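Local coordinates for putative ArsC family related protein (Bacteroides fragilis, PDB 3GKX) that is of unknown function but belongs to the ArsC family, whose thioredoxin-like fold suggests a thiol-based, probably redox-related role, at residues M4-L9 with V101-F106; L9-C14 with L35-N40. All blocks are in the same frame, centred on the assembly; numbering follows the deposited sequence.

In the fold
Both contacts are made by strand 7-10 of the mixed four-stranded sheet, and they share L9. Contact 1 pairs the start of this strand antiparallel with strand 100-102; contact 2 pairs its end, in parallel, with the end of strand 32-35 and the loop that leads to helix 43-53. Their centres lie about 15 Å apart. In sequence, both segments of contact 2 fall between the outer ends of contact 1, from M4 to F106. Together they place 7-10 as an inner strand, with a parallel neighbour first and an antiparallel one much later in sequence, as in thioredoxin-like folds. The strand leads through Y11-C14 into helix 15-26, at whose start C14 and C17 form a possible thioredoxin-type CxxC motif.

Contact 1: M4-L9 with V101-F106; sequences MKTLFL and VVTERF
L7 and F8 of strand 7-10 pair antiparallel with V102 and V101 of strand 100-102, an inner pairing of the thioredoxin-like sheet. L7 and V102 form the hydrogen-bonded pair: L7 N donates to V102 O over 2.7 Å, almost straight at 175°, and V102 N returns a bond to L7 O at 2.8 Å. Both donors lie in the carbonyl planes. On the sheet face of L7 and V102, L9 CD1 meets V102 CG2 at 3.9 Å. F8 and V101 form the non-hydrogen-bonded pair, and V101 CG2 comes to the edge of the F8 ring, 4.0 Å from CD2. The other branch, V101 CG1, anti to its own backbone N (chi1 -178°), presses on T6 CG2 at 3.4 Å, tighter than usual for two carbons. Next along the chain, T103 CG2 lies beside T6 CG2, while T103 N and T103 OG1 both donate to F106 O, the hydroxyl at 3.0 Å on a lone pair, and together close the turn toward strand 107-109. W49 of helix 43-53 packs on L7, L9 and V102; the F8 ring meets Y31 nearly at right angles and rests on A20, K21 and L24 of helix 15-26.

Contact 2: L9-C14 with L35-N40; sequences LQYPAC and LIVDDN
Q10 and I36 meet where two parallel strands of the thioredoxin-like sheet come to an end, and where one chain runs on through the loop that carries C14 of the possible CxxC motif. Q10 pairs with L35 in the last parallel bridge, and I36 N donates to Q10 O over 2.9 Å. The N-H approaches from above the carbonyl plane, 41° out of it, as the chain turns away from the sheet at I36. The same oxygen also receives a CA-H contact from L35.

I36 points toward strand 7-10 and reaches it with two branches. CG1 lies 4.2 Å from L9 CB, whereas CG2, set between its own backbone N and carbonyl carbon, lies over the Q10 carbonyl and against Y11 CB. V96 and P41 add to the apolar surroundings of this buried side chain. Farther out, Y11 and V37 cross obliquely. The phenol ring extends anti to its backbone N (chi1 -180°), bringing CD1 to within 3.6 Å of V37 CG2; this methyl approaches the ring at a slant. L35 and P12 cross at about a right angle, with L35 CD2 set against the proline ring 3.7 Å from CG. L35 and P12 are both exposed, so this pair lies at the surface.

Each loop is also braced from within. C14 N bonds to Y11 O, closing a type I turn, and C14 takes the N-cap position of helix 15-26, its side chain capping a backbone N. On the other side D39 N bonds to L35 O, and R34 NE bonds to D39 O. Between the two loops sits a water that donates to Q10 O at 2.7 Å and accepts a weak bond from V37 N at 3.3 Å.

Contact 1: M4-L9 with V101-F106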
loop_
_atom_site.group_PDB
_atom_site.type_symbol
_atom_site.label_atom_id
_atom_site.label_comp_id
_atom_site.label_asym_id
_atom_site.label_seq_id
_atom_site.Cartn_x
_atom_site.Cartn_y
_atom_site.Cartn_z
HETATM N N MSE B 4 -17.093 -19.651 0.917
HETATM C CA MSE B 4 -15.705 -20.069 1.089
HETATM C C MSE B 4 -14.728 -19.235 0.261
HETATM O O MSE B 4 -13.538 -19.517 0.255
HETATM C CB MSE B 4 -15.541 -21.549 0.688
HETATM C CG MSE B 4 -15.843 -22.571 1.773
HETATM SE SE MSE B 4 -15.899 -24.483 1.140
HETATM C CE MSE B 4 -14.572 -24.416 -0.313
ATOM N N LYS B 5 -15.228 -18.245 -0.459
ATOM C CA LYS B 5 -14.398 -17.424 -1.329
ATOM C C LYS B 5 -14.167 -16.035 -0.722
ATOM O O LYS B 5 -13.414 -15.229 -1.253
ATOM C CB LYS B 5 -15.017 -17.329 -2.727
ATOM C CG LYS B 5 -14.629 -18.491 -3.666
ATOM C CD LYS B 5 -15.618 -18.601 -4.825
ATOM C CE LYS B 5 -15.005 -19.205 -6.119
ATOM N NZ LYS B 5 -15.819 -18.790 -7.326
ATOM N N THR B 6 -14.800 -15.769 0.410
ATOM C CA THR B 6 -14.635 -14.498 1.069
ATOM C C THR B 6 -14.449 -14.681 2.552
ATOM O O THR B 6 -15.361 -15.121 3.243
ATOM C CB THR B 6 -15.847 -13.599 0.814
ATOM O OG1 THR B 6 -16.143 -13.559 -0.594
ATOM C CG2 THR B 6 -15.591 -12.210 1.315
ATOM N N LEU B 7 -13.286 -14.307 3.064
ATOM C CA LEU B 7 -13.012 -14.518 4.472
ATOM C C LEU B 7 -13.118 -13.187 5.198
ATOM O O LEU B 7 -12.437 -12.229 4.841
ATOM C CB LEU B 7 -11.659 -15.215 4.662
ATOM C CG LEU B 7 -11.186 -15.563 6.077
ATOM C CD1 LEU B 7 -11.987 -16.791 6.675
ATOM C CD2 LEU B 7 -9.709 -15.850 6.060
ATOM N N PHE B 8 -14.035 -13.138 6.172
ATOM C CA PHE B 8 -14.328 -11.986 7.031
ATOM C C PHE B 8 -13.748 -12.133 8.453
ATOM O O PHE B 8 -14.260 -12.914 9.278
ATOM C CB PHE B 8 -15.839 -11.887 7.165
ATOM C CG PHE B 8 -16.311 -10.721 7.980
ATOM C CD1 PHE B 8 -17.231 -10.909 9.018
ATOM C CD2 PHE B 8 -15.871 -9.434 7.700
ATOM C CE1 PHE B 8 -17.725 -9.818 9.758
ATOM C CE2 PHE B 8 -16.342 -8.322 8.458
ATOM C CZ PHE B 8 -17.275 -8.518 9.487
ATOM N N LEU B 9 -12.686 -11.385 8.737
ATOM C CA LEU B 9 -12.054 -11.446 10.023
ATOM C C LEU B 9 -12.431 -10.224 10.859
ATOM O O LEU B 9 -12.208 -9.058 10.465
ATOM C CB LEU B 9 -10.546 -11.558 9.867
ATOM C CG LEU B 9 -9.938 -12.826 9.274
ATOM C CD1 LEU B 9 -9.702 -12.654 7.743
ATOM C CD2 LEU B 9 -8.625 -13.144 10.010
ATOM N N VAL B 101 -11.158 -8.375 5.161
ATOM C CA VAL B 101 -11.800 -9.318 4.241
ATOM C C VAL B 101 -10.724 -9.801 3.265
ATOM O O VAL B 101 -9.948 -9.007 2.745
ATOM C CB VAL B 101 -12.993 -8.697 3.477
ATOM C CG1 VAL B 101 -13.658 -9.727 2.554
ATOM C CG2 VAL B 101 -14.014 -8.212 4.425
ATOM N N VAL B 102 -10.670 -11.105 3.053
ATOM C CA VAL B 102 -9.654 -11.743 2.225
ATOM C C VAL B 102 -10.427 -12.480 1.118
ATOM O O VAL B 102 -11.349 -13.258 1.418
ATOM C CB VAL B 102 -8.833 -12.759 3.081
ATOM C CG1 VAL B 102 -7.825 -13.542 2.252
ATOM C CG2 VAL B 102 -8.159 -12.056 4.224
ATOM N N THR B 103 -10.089 -12.200 -0.144
ATOM C CA THR B 103 -10.555 -13.001 -1.290
ATOM C C THR B 103 -9.320 -13.309 -2.124
ATOM O O THR B 103 -8.241 -12.817 -1.809
ATOM C CB THR B 103 -11.560 -12.247 -2.191
ATOM O OG1 THR B 103 -10.885 -11.147 -2.789
ATOM C CG2 THR B 103 -12.745 -11.666 -1.371
ATOM N N GLU B 104 -9.484 -14.129 -3.166
ATOM C CA GLU B 104 -8.398 -14.545 -4.045
ATOM C C GLU B 104 -7.677 -13.366 -4.702
ATOM O O GLU B 104 -6.478 -13.368 -4.827
ATOM C CB GLU B 104 -8.953 -15.465 -5.151
ATOM C CG GLU B 104 -7.998 -16.593 -5.571
ATOM C CD GLU B 104 -8.224 -17.068 -7.001
ATOM O OE1 GLU B 104 -9.135 -16.550 -7.666
ATOM O OE2 GLU B 104 -7.497 -17.965 -7.480
ATOM N N ARG B 105 -8.422 -12.368 -5.148
ATOM C CA ARG B 105 -7.831 -11.252 -5.878
ATOM C C ARG B 105 -7.478 -10.052 -5.003
ATOM O O ARG B 105 -6.584 -9.294 -5.363
ATOM C CB ARG B 105 -8.775 -10.782 -6.985
ATOM C CG ARG B 105 -8.541 -11.475 -8.303
ATOM C CD ARG B 105 -9.465 -10.952 -9.409
ATOM N NE ARG B 105 -8.984 -11.404 -10.695
ATOM C CZ ARG B 105 -9.618 -11.228 -11.844
ATOM N NH1 ARG B 105 -10.789 -10.610 -11.878
ATOM N NH2 ARG B 105 -9.085 -11.689 -12.974
ATOM N N PHE B 106 -8.172 -9.851 -3.876
ATOM C CA PHE B 106 -7.887 -8.661 -3.022
ATOM C C PHE B 106 -8.133 -8.844 -1.528
ATOM O O PHE B 106 -8.882 -9.713 -1.143
ATOM C CB PHE B 106 -8.644 -7.433 -3.514
ATOM C CG PHE B 106 -10.085 -7.677 -3.714
ATOM C CD1 PHE B 106 -10.972 -7.501 -2.664
ATOM C CD2 PHE B 106 -10.543 -8.141 -4.926
ATOM C CE1 PHE B 106 -12.317 -7.785 -2.842
ATOM C CE2 PHE B 106 -11.867 -8.402 -5.129
ATOM C CZ PHE B 106 -12.763 -8.230 -4.092
#

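Contact 2: L9-C14 with L35-N40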
loop_
_atom_site.group_PDB
_atom_site.type_symbol
_atom_site.label_atom_id
_atom_site.label_comp_id
_atom_site.label_asym_id
_atom_site.label_seq_id
_atom_site.Cartn_x
_atom_site.Cartn_y
_atom_site.Cartn_z
ATOM N N LEU B 9 -12.686 -11.385 8.737
ATOM C CA LEU B 9 -12.054 -11.446 10.023
ATOM C C LEU B 9 -12.431 -10.224 10.859
ATOM O O LEU B 9 -12.208 -9.058 10.465
ATOM C CB LEU B 9 -10.546 -11.558 9.867
ATOM C CG LEU B 9 -9.938 -12.826 9.274
ATOM C CD1 LEU B 9 -9.702 -12.654 7.743
ATOM C CD2 LEU B 9 -8.625 -13.144 10.010
ATOM N N GLN B 10 -12.996 -10.487 12.029
ATOM C CA GLN B 10 -13.571 -9.409 12.835
ATOM C C GLN B 10 -13.470 -9.670 14.332
ATOM O O GLN B 10 -13.197 -10.789 14.754
ATOM C CB GLN B 10 -15.047 -9.188 12.448
ATOM C CG GLN B 10 -15.934 -10.395 12.743
ATOM C CD GLN B 10 -17.262 -9.995 13.346
ATOM O OE1 GLN B 10 -17.499 -8.811 13.645
ATOM N NE2 GLN B 10 -18.134 -10.981 13.555
ATOM N N TYR B 11 -13.695 -8.605 15.107
ATOM C CA TYR B 11 -13.880 -8.658 16.553
ATOM C C TYR B 11 -15.299 -8.147 16.847
ATOM O O TYR B 11 -15.569 -6.951 16.666
ATOM C CB TYR B 11 -12.806 -7.829 17.290
ATOM C CG TYR B 11 -12.937 -7.852 18.800
ATOM C CD1 TYR B 11 -12.584 -8.987 19.533
ATOM C CD2 TYR B 11 -13.435 -6.742 19.498
ATOM C CE1 TYR B 11 -12.717 -9.015 20.934
ATOM C CE2 TYR B 11 -13.571 -6.756 20.904
ATOM C CZ TYR B 11 -13.203 -7.894 21.607
ATOM O OH TYR B 11 -13.323 -7.927 22.974
ATOM N N PRO B 12 -16.206 -9.057 17.285
ATOM C CA PRO B 12 -17.659 -8.809 17.335
ATOM C C PRO B 12 -18.088 -7.601 18.192
ATOM O O PRO B 12 -19.089 -6.955 17.855
ATOM C CB PRO B 12 -18.227 -10.110 17.929
ATOM C CG PRO B 12 -17.201 -11.125 17.730
ATOM C CD PRO B 12 -15.881 -10.377 17.855
ATOM N N ALA B 13 -17.351 -7.315 19.278
ATOM C CA ALA B 13 -17.627 -6.156 20.138
ATOM C C ALA B 13 -17.270 -4.807 19.496
ATOM O O ALA B 13 -17.755 -3.761 19.929
ATOM C CB ALA B 13 -16.930 -6.303 21.506
ATOM N N CYS B 14 -16.419 -4.840 18.475
ATOM C CA CYS B 14 -16.031 -3.645 17.707
ATOM C C CYS B 14 -17.156 -3.085 16.818
ATOM O O CYS B 14 -17.916 -3.836 16.184
ATOM C CB CYS B 14 -14.756 -3.931 16.895
ATOM S SG CYS B 14 -14.308 -2.747 15.593
ATOM N N LEU B 35 -12.930 -14.929 13.811
ATOM C CA LEU B 35 -12.674 -14.034 14.921
ATOM C C LEU B 35 -11.185 -13.739 14.925
ATOM O O LEU B 35 -10.353 -14.620 15.243
ATOM C CB LEU B 35 -13.083 -14.694 16.245
ATOM C CG LEU B 35 -14.468 -15.351 16.371
ATOM C CD1 LEU B 35 -14.457 -16.518 17.401
ATOM C CD2 LEU B 35 -15.600 -14.336 16.675
ATOM N N ILE B 36 -10.851 -12.495 14.574
ATOM C CA ILE B 36 -9.468 -12.043 14.460
ATOM C C ILE B 36 -8.642 -12.195 15.756
ATOM O O ILE B 36 -7.419 -12.309 15.702
ATOM C CB ILE B 36 -9.431 -10.583 13.971
ATOM C CG1 ILE B 36 -8.172 -10.300 13.150
ATOM C CG2 ILE B 36 -9.633 -9.572 15.138
ATOM C CD1 ILE B 36 -8.273 -8.977 12.394
ATOM N N VAL B 37 -9.300 -12.189 16.916
ATOM C CA VAL B 37 -8.579 -12.308 18.173
ATOM C C VAL B 37 -8.383 -13.766 18.608
ATOM O O VAL B 37 -7.259 -14.162 18.898
ATOM C CB VAL B 37 -9.219 -11.436 19.284
ATOM C CG1 VAL B 37 -8.489 -11.622 20.605
ATOM C CG2 VAL B 37 -9.182 -9.965 18.858
ATOM N N ASP B 38 -9.456 -14.554 18.647
ATOM C CA ASP B 38 -9.366 -15.992 18.957
ATOM C C ASP B 38 -8.532 -16.757 17.934
ATOM O O ASP B 38 -7.736 -17.615 18.281
ATOM C CB ASP B 38 -10.751 -16.631 19.044
ATOM C CG ASP B 38 -11.633 -16.002 20.123
ATOM O OD1 ASP B 38 -11.966 -14.798 20.005
ATOM O OD2 ASP B 38 -12.021 -16.719 21.077
ATOM N N ASP B 39 -8.709 -16.451 16.667
ATOM C CA ASP B 39 -7.944 -17.140 15.647
ATOM C C ASP B 39 -7.175 -16.092 14.827
ATOM O O ASP B 39 -7.596 -15.665 13.748
ATOM C CB ASP B 39 -8.859 -18.050 14.815
ATOM C CG ASP B 39 -8.114 -18.791 13.713
ATOM O OD1 ASP B 39 -6.858 -18.818 13.723
ATOM O OD2 ASP B 39 -8.796 -19.335 12.813
ATOM N N ASN B 40 -6.040 -15.681 15.390
ATOM C CA ASN B 40 -5.317 -14.522 14.911
ATOM C C ASN B 40 -4.518 -14.853 13.653
ATOM O O ASN B 40 -4.189 -16.015 13.450
ATOM C CB ASN B 40 -4.477 -13.883 16.032
ATOM C CG ASN B 40 -3.629 -14.882 16.805
ATOM O OD1 ASN B 40 -4.126 -15.781 17.525
ATOM N ND2 ASN B 40 -2.324 -14.690 16.717
HETATM O O HOH W 1 -12.500 -11.301 17.270
#